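Local coordinates for probable leucine/isoleucine/valine-binding protein (Rhodopirellula baltica, PDB 4KV7) that probably binds leucine, isoleucine, valine or a related small ligand as a periplasmic binding protein of the leucine-binding family, at residues A219-I233 and P243-L256. The protein carries 1 engineered substitution. Residues are numbered along the deposited sequence; the frame is centred on the assembly and turned at random.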
ATOM      1  N   ALA A 219       1.239  18.634 -14.335  1.00 12.74           N
ATOM      2  CA  ALA A 219       1.362  17.338 -13.699  1.00 12.21           C
ATOM      3  C   ALA A 219       0.211  17.211 -12.729  1.00 12.17           C
ATOM      4  O   ALA A 219      -0.139  18.185 -12.050  1.00 12.86           O
ATOM      5  CB  ALA A 219       2.690  17.232 -12.947  1.00 14.97           C
ATOM      6  N   VAL A 220      -0.375  16.022 -12.660  1.00 11.15           N
ATOM      7  CA  VAL A 220      -1.441  15.746 -11.710  1.00 11.34           C
ATOM      8  C   VAL A 220      -1.071  14.508 -10.907  1.00 10.34           C
ATOM      9  O   VAL A 220      -0.932  13.409 -11.452  1.00 11.43           O
ATOM     10  CB  VAL A 220      -2.801  15.533 -12.403  1.00 11.65           C
ATOM     11  CG1 VAL A 220      -3.862  15.138 -11.396  1.00 12.79           C
ATOM     12  CG2 VAL A 220      -3.223  16.796 -13.139  1.00 13.73           C
ATOM     13  N   ILE A 221      -0.899  14.707  -9.604  1.00  9.55           N
ATOM     14  CA  ILE A 221      -0.622  13.641  -8.656  1.00 10.20           C
ATOM     15  C   ILE A 221      -1.949  13.083  -8.167  1.00  8.88           C
ATOM     16  O   ILE A 221      -2.790  13.805  -7.615  1.00  9.79           O
ATOM     17  CB  ILE A 221       0.271  14.154  -7.497  1.00 10.16           C
ATOM     18  CG1 ILE A 221       1.668  14.477  -8.038  1.00 10.40           C
ATOM     19  CG2 ILE A 221       0.363  13.120  -6.382  1.00  9.97           C
ATOM     20  CD1 ILE A 221       2.584  15.240  -7.070  1.00 11.71           C
HETATM   21  N   MSE A 222      -2.133  11.787  -8.388  1.00  9.13           N
HETATM   22  CA  MSE A 222      -3.389  11.107  -8.082  1.00  9.42           C
HETATM   23  C   MSE A 222      -3.283  10.321  -6.787  1.00  9.57           C
HETATM   24  O   MSE A 222      -2.500   9.364  -6.676  1.00 10.52           O
HETATM   25  CB  MSE A 222      -3.783  10.178  -9.228  1.00 10.42           C
HETATM   26  CG  MSE A 222      -3.899  10.899 -10.558  1.00 11.87           C
HETATM   27 SE   MSE A 222      -4.582   9.827 -12.027  0.62 12.61          SE
HETATM   28  CE  MSE A 222      -3.296   8.376 -11.929  1.00 19.04           C
ATOM     29  N   VAL A 223      -4.066  10.748  -5.807  1.00  8.09           N
ATOM     30  CA  VAL A 223      -4.120  10.100  -4.506  1.00  8.47           C
ATOM     31  C   VAL A 223      -5.522   9.502  -4.397  1.00  8.61           C
ATOM     32  O   VAL A 223      -6.418  10.056  -3.759  1.00  8.74           O
ATOM     33  CB  VAL A 223      -3.821  11.100  -3.356  1.00  8.91           C
ATOM     34  CG1 VAL A 223      -3.707  10.361  -2.045  1.00  9.37           C
ATOM     35  CG2 VAL A 223      -2.545  11.905  -3.635  1.00  9.73           C
ATOM     36  N   GLY A 224      -5.708   8.378  -5.080  1.00  8.27           N
ATOM     37  CA  GLY A 224      -7.016   7.784  -5.217  1.00  8.89           C
ATOM     38  C   GLY A 224      -6.922   6.292  -5.403  1.00  8.60           C
ATOM     39  O   GLY A 224      -5.909   5.692  -5.056  1.00  8.40           O
ATOM     40  N   THR A 225      -7.986   5.684  -5.919  1.00  9.42           N
ATOM     41  CA  THR A 225      -7.977   4.266  -6.258  1.00  9.07           C
ATOM     42  C   THR A 225      -8.176   4.095  -7.761  1.00  8.48           C
ATOM     43  O   THR A 225      -8.577   5.033  -8.462  1.00  9.64           O
ATOM     44  CB  THR A 225      -9.064   3.499  -5.509  1.00  9.90           C
ATOM     45  OG1 THR A 225     -10.330   4.106  -5.781  1.00 11.09           O
ATOM     46  CG2 THR A 225      -8.779   3.519  -3.996  1.00 10.95           C
ATOM     47  N   TYR A 226      -7.927   2.885  -8.252  1.00  9.13           N
ATOM     48  CA  TYR A 226      -7.886   2.635  -9.683  1.00  9.43           C
ATOM     49  C   TYR A 226      -9.156   3.005 -10.432  1.00 10.24           C
ATOM     50  O   TYR A 226      -9.070   3.540 -11.535  1.00 10.81           O
ATOM     51  CB  TYR A 226      -7.454   1.199 -10.004  1.00 10.38           C
ATOM     52  CG  TYR A 226      -8.281   0.124  -9.339  1.00  9.56           C
ATOM     53  CD1 TYR A 226      -7.928  -0.368  -8.082  1.00 10.10           C
ATOM     54  CD2 TYR A 226      -9.388  -0.428  -9.974  1.00  9.76           C
ATOM     55  CE1 TYR A 226      -8.672  -1.363  -7.466  1.00  9.98           C
ATOM     56  CE2 TYR A 226     -10.132  -1.424  -9.363  1.00 11.16           C
ATOM     57  CZ  TYR A 226      -9.766  -1.890  -8.112  1.00 10.07           C
ATOM     58  OH  TYR A 226     -10.474  -2.866  -7.467  1.00 11.50           O
ATOM     59  N   GLU A 227     -10.336   2.724  -9.882  1.00  9.65           N
ATOM     60  CA  GLU A 227     -11.567   3.018 -10.617  1.00 10.60           C
ATOM     61  C   GLU A 227     -11.766   4.523 -10.890  1.00 10.38           C
ATOM     62  O   GLU A 227     -11.896   4.924 -12.053  1.00 11.00           O
ATOM     63  CB  GLU A 227     -12.819   2.405  -9.970  1.00 11.74           C
ATOM     64  CG  GLU A 227     -14.041   2.625 -10.857  1.00 13.43           C
ATOM     65  CD  GLU A 227     -15.395   2.508 -10.155  1.00 14.42           C
ATOM     66  OE1 GLU A 227     -15.470   2.700  -8.918  1.00 14.81           O
ATOM     67  OE2 GLU A 227     -16.390   2.284 -10.874  1.00 17.91           O
ATOM     68  N   PRO A 228     -11.798   5.357  -9.837  1.00 10.38           N
ATOM     69  CA  PRO A 228     -11.986   6.781 -10.111  1.00 11.23           C
ATOM     70  C   PRO A 228     -10.798   7.389 -10.845  1.00 10.25           C
ATOM     71  O   PRO A 228     -11.010   8.291 -11.657  1.00 11.78           O
ATOM     72  CB  PRO A 228     -12.171   7.394  -8.714  1.00 11.92           C
ATOM     73  CG  PRO A 228     -11.541   6.428  -7.786  1.00 11.64           C
ATOM     74  CD  PRO A 228     -11.786   5.086  -8.388  1.00 11.12           C
ATOM     75  N   CYS A 229      -9.581   6.918 -10.594  1.00  9.69           N
ATOM     76  CA  CYS A 229      -8.435   7.455 -11.319  1.00  9.65           C
ATOM     77  C   CYS A 229      -8.503   7.128 -12.805  1.00 11.80           C
ATOM     78  O   CYS A 229      -8.179   7.973 -13.651  1.00 11.38           O
ATOM     79  CB  CYS A 229      -7.127   6.977 -10.697  1.00 11.35           C
ATOM     80  SG  CYS A 229      -6.801   7.751  -9.092  1.00 11.02           S
ATOM     81  N   SER A 230      -8.959   5.925 -13.139  1.00 11.63           N
ATOM     82  CA  SER A 230      -9.116   5.550 -14.538  0.73 12.09           C
ATOM     83  C   SER A 230     -10.144   6.431 -15.221  1.00 14.40           C
ATOM     84  O   SER A 230      -9.942   6.889 -16.350  1.00 14.52           O
ATOM     85  CB  SER A 230      -9.554   4.095 -14.674  0.73 12.77           C
ATOM     86  OG  SER A 230      -8.538   3.217 -14.252  0.73 13.32           O
ATOM     87  N   LYS A 231     -11.268   6.662 -14.551  1.00 12.99           N
ATOM     88  CA  LYS A 231     -12.303   7.507 -15.110  1.00 14.41           C
ATOM     89  C   LYS A 231     -11.828   8.945 -15.291  1.00 13.82           C
ATOM     90  O   LYS A 231     -12.118   9.580 -16.292  1.00 14.75           O
ATOM     91  CB  LYS A 231     -13.556   7.467 -14.242  1.00 15.04           C
ATOM     92  CG  LYS A 231     -14.681   8.298 -14.818  1.00 16.57           C
ATOM     93  CD  LYS A 231     -16.002   8.023 -14.158  1.00 19.89           C
ATOM     94  CE  LYS A 231     -17.058   8.980 -14.660  1.00 23.91           C
ATOM     95  NZ  LYS A 231     -18.292   8.858 -13.849  1.00 28.67           N
ATOM     96  N   LEU A 232     -11.102   9.458 -14.309  1.00 12.81           N
ATOM     97  CA  LEU A 232     -10.549  10.800 -14.393  1.00 12.79           C
ATOM     98  C   LEU A 232      -9.639  10.933 -15.619  1.00 13.36           C
ATOM     99  O   LEU A 232      -9.737  11.899 -16.373  1.00 14.12           O
ATOM    100  CB  LEU A 232      -9.804  11.116 -13.093  1.00 13.12           C
ATOM    101  CG  LEU A 232      -9.221  12.518 -12.875  1.00 13.47           C
ATOM    102  CD1 LEU A 232      -7.928  12.724 -13.644  1.00 15.17           C
ATOM    103  CD2 LEU A 232     -10.227  13.615 -13.189  1.00 15.57           C
ATOM    104  N   ILE A 233      -8.742   9.972 -15.806  1.00 13.42           N
ATOM    105  CA  ILE A 233      -7.821  10.016 -16.937  1.00 15.03           C
ATOM    106  C   ILE A 233      -8.549   9.948 -18.276  1.00 16.41           C
ATOM    107  O   ILE A 233      -8.232  10.709 -19.199  1.00 17.52           O
ATOM    108  CB  ILE A 233      -6.754   8.933 -16.826  1.00 15.28           C
ATOM    109  CG1 ILE A 233      -5.806   9.295 -15.680  1.00 14.31           C
ATOM    110  CG2 ILE A 233      -5.981   8.796 -18.138  1.00 18.18           C
ATOM    111  CD1 ILE A 233      -4.939   8.158 -15.220  1.00 21.50           C
ATOM    112  N   PRO A 243      -2.049  16.221 -18.991  1.00 18.47           N
ATOM    113  CA  PRO A 243      -0.873  16.481 -18.161  1.00 16.96           C
ATOM    114  C   PRO A 243      -0.113  15.186 -17.922  1.00 17.16           C
ATOM    115  O   PRO A 243      -0.595  14.115 -18.295  1.00 18.67           O
ATOM    116  CB  PRO A 243      -1.495  16.923 -16.842  1.00 16.62           C
ATOM    117  CG  PRO A 243      -2.751  16.081 -16.761  1.00 15.62           C
ATOM    118  CD  PRO A 243      -3.274  16.081 -18.181  1.00 17.44           C
ATOM    119  N   GLN A 244       1.049  15.271 -17.290  1.00 16.27           N
ATOM    120  CA  GLN A 244       1.686  14.072 -16.769  1.00 16.03           C
ATOM    121  C   GLN A 244       0.909  13.611 -15.545  1.00 13.97           C
ATOM    122  O   GLN A 244       0.805  14.346 -14.563  1.00 14.74           O
ATOM    123  CB  GLN A 244       3.128  14.370 -16.371  1.00 16.38           C
ATOM    124  CG  GLN A 244       3.830  13.203 -15.699  1.00 17.07           C
ATOM    125  CD  GLN A 244       4.046  12.034 -16.641  1.00 16.85           C
ATOM    126  OE1 GLN A 244       4.772  12.147 -17.623  1.00 19.81           O
ATOM    127  NE2 GLN A 244       3.433  10.895 -16.332  1.00 15.82           N
ATOM    128  N   PHE A 245       0.361  12.399 -15.598  1.00 13.28           N
ATOM    129  CA  PHE A 245      -0.325  11.816 -14.449  1.00 12.29           C
ATOM    130  C   PHE A 245       0.656  10.987 -13.644  1.00 11.69           C
ATOM    131  O   PHE A 245       1.469  10.257 -14.215  1.00 13.79           O
ATOM    132  CB  PHE A 245      -1.501  10.946 -14.903  1.00 13.46           C
ATOM    133  CG  PHE A 245      -2.654  11.732 -15.460  1.00 13.60           C
ATOM    134  CD1 PHE A 245      -3.479  12.453 -14.611  1.00 14.22           C
ATOM    135  CD2 PHE A 245      -2.911  11.754 -16.820  1.00 15.53           C
ATOM    136  CE1 PHE A 245      -4.542  13.173 -15.100  1.00 15.57           C
ATOM    137  CE2 PHE A 245      -3.978  12.476 -17.319  1.00 16.41           C
ATOM    138  CZ  PHE A 245      -4.794  13.187 -16.452  1.00 17.18           C
ATOM    139  N   LEU A 246       0.581  11.108 -12.326  1.00 10.77           N
ATOM    140  CA  LEU A 246       1.421  10.311 -11.430  1.00 10.64           C
ATOM    141  C   LEU A 246       0.545   9.685 -10.363  1.00 12.08           C
ATOM    142  O   LEU A 246      -0.156  10.396  -9.643  1.00 17.55           O
ATOM    143  CB  LEU A 246       2.488  11.161 -10.739  1.00 12.53           C
ATOM    144  CG  LEU A 246       3.434  11.936 -11.661  1.00 11.78           C
ATOM    145  CD1 LEU A 246       2.941  13.360 -11.918  1.00 13.21           C
ATOM    146  CD2 LEU A 246       4.843  11.950 -11.091  1.00 14.69           C
ATOM    147  N   ALA A 247       0.603   8.364 -10.233  1.00  9.73           N
ATOM    148  CA  ALA A 247      -0.234   7.630  -9.289  1.00  9.71           C
ATOM    149  C   ALA A 247       0.593   7.200  -8.090  1.00  8.83           C
ATOM    150  O   ALA A 247       1.689   6.647  -8.249  1.00  9.52           O
ATOM    151  CB  ALA A 247      -0.817   6.412  -9.972  1.00 10.43           C
ATOM    152  N   VAL A 248       0.074   7.413  -6.890  1.00  8.02           N
ATOM    153  CA  VAL A 248       0.731   6.842  -5.716  1.00  8.16           C
ATOM    154  C   VAL A 248       0.499   5.338  -5.674  1.00  7.78           C
ATOM    155  O   VAL A 248      -0.354   4.786  -6.397  1.00  8.38           O
ATOM    156  CB  VAL A 248       0.302   7.504  -4.385  1.00  8.83           C
ATOM    157  CG1 VAL A 248       0.638   8.999  -4.393  1.00 10.36           C
ATOM    158  CG2 VAL A 248      -1.166   7.268  -4.088  1.00  9.55           C
ATOM    159  N   SER A 249       1.233   4.673  -4.793  1.00  8.67           N
ATOM    160  CA  SER A 249       1.205   3.222  -4.671  1.00  8.26           C
ATOM    161  C   SER A 249      -0.196   2.637  -4.525  1.00  8.33           C
ATOM    162  O   SER A 249      -0.531   1.617  -5.146  1.00  9.04           O
ATOM    163  CB  SER A 249       2.050   2.826  -3.461  1.00  8.68           C
ATOM    164  OG  SER A 249       1.542   3.461  -2.306  1.00  8.89           O
ATOM    165  N   PHE A 250      -0.999   3.269  -3.684  1.00  7.91           N
ATOM    166  CA  PHE A 250      -2.301   2.764  -3.284  1.00  7.93           C
ATOM    167  C   PHE A 250      -3.292   2.722  -4.443  1.00  8.28           C
ATOM    168  O   PHE A 250      -4.262   1.978  -4.377  1.00  8.91           O
ATOM    169  CB  PHE A 250      -2.854   3.652  -2.156  1.00  8.16           C
ATOM    170  CG  PHE A 250      -4.091   3.114  -1.480  1.00  8.04           C
ATOM    171  CD1 PHE A 250      -5.362   3.409  -1.959  1.00  8.28           C
ATOM    172  CD2 PHE A 250      -3.978   2.335  -0.335  1.00  8.19           C
ATOM    173  CE1 PHE A 250      -6.487   2.922  -1.330  1.00  8.55           C
ATOM    174  CE2 PHE A 250      -5.101   1.831   0.287  1.00  8.19           C
ATOM    175  CZ  PHE A 250      -6.367   2.127  -0.213  1.00  9.23           C
ATOM    176  N   VAL A 251      -3.074   3.516  -5.493  1.00  8.38           N
ATOM    177  CA  VAL A 251      -3.984   3.509  -6.637  1.00  8.22           C
ATOM    178  C   VAL A 251      -4.169   2.100  -7.181  1.00  8.18           C
ATOM    179  O   VAL A 251      -5.278   1.712  -7.538  1.00  9.38           O
ATOM    180  CB  VAL A 251      -3.477   4.452  -7.753  1.00  9.12           C
ATOM    181  CG1 VAL A 251      -4.327   4.327  -9.013  1.00 10.57           C
ATOM    182  CG2 VAL A 251      -3.465   5.888  -7.260  1.00  9.66           C
ATOM    183  N   GLY A 252      -3.081   1.339  -7.238  1.00  8.91           N
ATOM    184  CA  GLY A 252      -3.087   0.011  -7.829  1.00  9.92           C
ATOM    185  C   GLY A 252      -2.729   0.094  -9.296  1.00  9.47           C
ATOM    186  O   GLY A 252      -3.609   0.134 -10.162  1.00 10.48           O
ATOM    187  N   ALA A 253      -1.430   0.165  -9.579  1.00  9.81           N
ATOM    188  CA  ALA A 253      -0.955   0.432 -10.935  1.00 10.40           C
ATOM    189  C   ALA A 253      -1.318  -0.681 -11.899  1.00 10.35           C
ATOM    190  O   ALA A 253      -1.551  -0.429 -13.074  1.00 11.97           O
ATOM    191  CB  ALA A 253       0.550   0.670 -10.934  1.00 10.58           C
ATOM    192  N   ASP A 254      -1.357  -1.913 -11.410  1.00 10.67           N
ATOM    193  CA  ASP A 254      -1.716  -3.023 -12.281  1.00 12.04           C
ATOM    194  C   ASP A 254      -3.190  -2.966 -12.668  1.00 11.76           C
ATOM    195  O   ASP A 254      -3.541  -3.126 -13.834  1.00 13.51           O
ATOM    196  CB  ASP A 254      -1.334  -4.343 -11.627  1.00 12.53           C
ATOM    197  CG  ASP A 254       0.160  -4.445 -11.398  1.00 12.24           C
ATOM    198  OD1 ASP A 254       0.891  -4.523 -12.404  1.00 14.36           O
ATOM    199  OD2 ASP A 254       0.598  -4.431 -10.223  1.00 12.90           O
ATOM    200  N   ALA A 255      -4.044  -2.682 -11.694  1.00 11.61           N
ATOM    201  CA  ALA A 255      -5.467  -2.521 -11.980  1.00 11.53           C
ATOM    202  C   ALA A 255      -5.727  -1.298 -12.860  1.00 12.77           C
ATOM    203  O   ALA A 255      -6.604  -1.316 -13.733  1.00 13.86           O
ATOM    204  CB  ALA A 255      -6.258  -2.424 -10.702  1.00 14.34           C
ATOM    205  N   LEU A 256      -4.971  -0.235 -12.633  1.00 12.05           N
ATOM    206  CA  LEU A 256      -5.107   0.975 -13.423  1.00 12.05           C
ATOM    207  C   LEU A 256      -4.774   0.710 -14.885  1.00 13.96           C
ATOM    208  O   LEU A 256      -5.511   1.118 -15.792  1.00 14.16           O
ATOM    209  CB  LEU A 256      -4.175   2.044 -12.860  1.00 12.73           C
ATOM    210  CG  LEU A 256      -4.202   3.406 -13.552  1.00 12.86           C
ATOM    211  CD1 LEU A 256      -5.489   4.162 -13.250  1.00 15.52           C
ATOM    212  CD2 LEU A 256      -3.000   4.224 -13.129  1.00 15.75           C
TER
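Val-220 and Met-222 bond through their backbones to Gln-244, Leu-246 and Val-248, pairing strands 219-223 and 244-247 in parallel. Four hydrogen bonds form this ladder. The shortest runs from Met-222 N to Leu-246 O (2.7 Å) and the longest from Val-248 N to Met-222 O (3.2 Å).

The Phe-245 ring lies between this sheet and helix 226-238. Ile-233 CG1 sits over the middle of its ring, 3.8 Å from the centroid, in a CH-pi contact. Pro-243 CG lies over the opposite face, near the rim. Selenomethionine Met-222 makes an oblique Met-aromatic contact, with SE 3.8 Å from Phe-245 CD1. The bend at chi3 (-55°) turns Met-222 CE onto Ala-247 CB, 3.7 Å away.

A second CH-pi contact joins the helix starts. Ala-255 CB stands over one face of the Tyr-226 ring, 3.7 Å from the centroid, while Val-251 O lies at the ring edge. Leu-256 CD1 packs against Cys-229 CB (4.1 Å). Thr-225 CG2 meets the Phe-250 ring at its edge. Phe-250 also meets Tyr-68, Phe-116 and Tyr-168 beside a bound formic acid, consistent with a ligand pocket.

On the far side of the sheet, helix 138-151 packs on Ile-221 and Leu-246 through Met-145. Strands 159-164 and 268-271 flank the pair. The contact thus closes a beta-alpha-beta unit within the larger mixed sheet of this periplasmic binding protein.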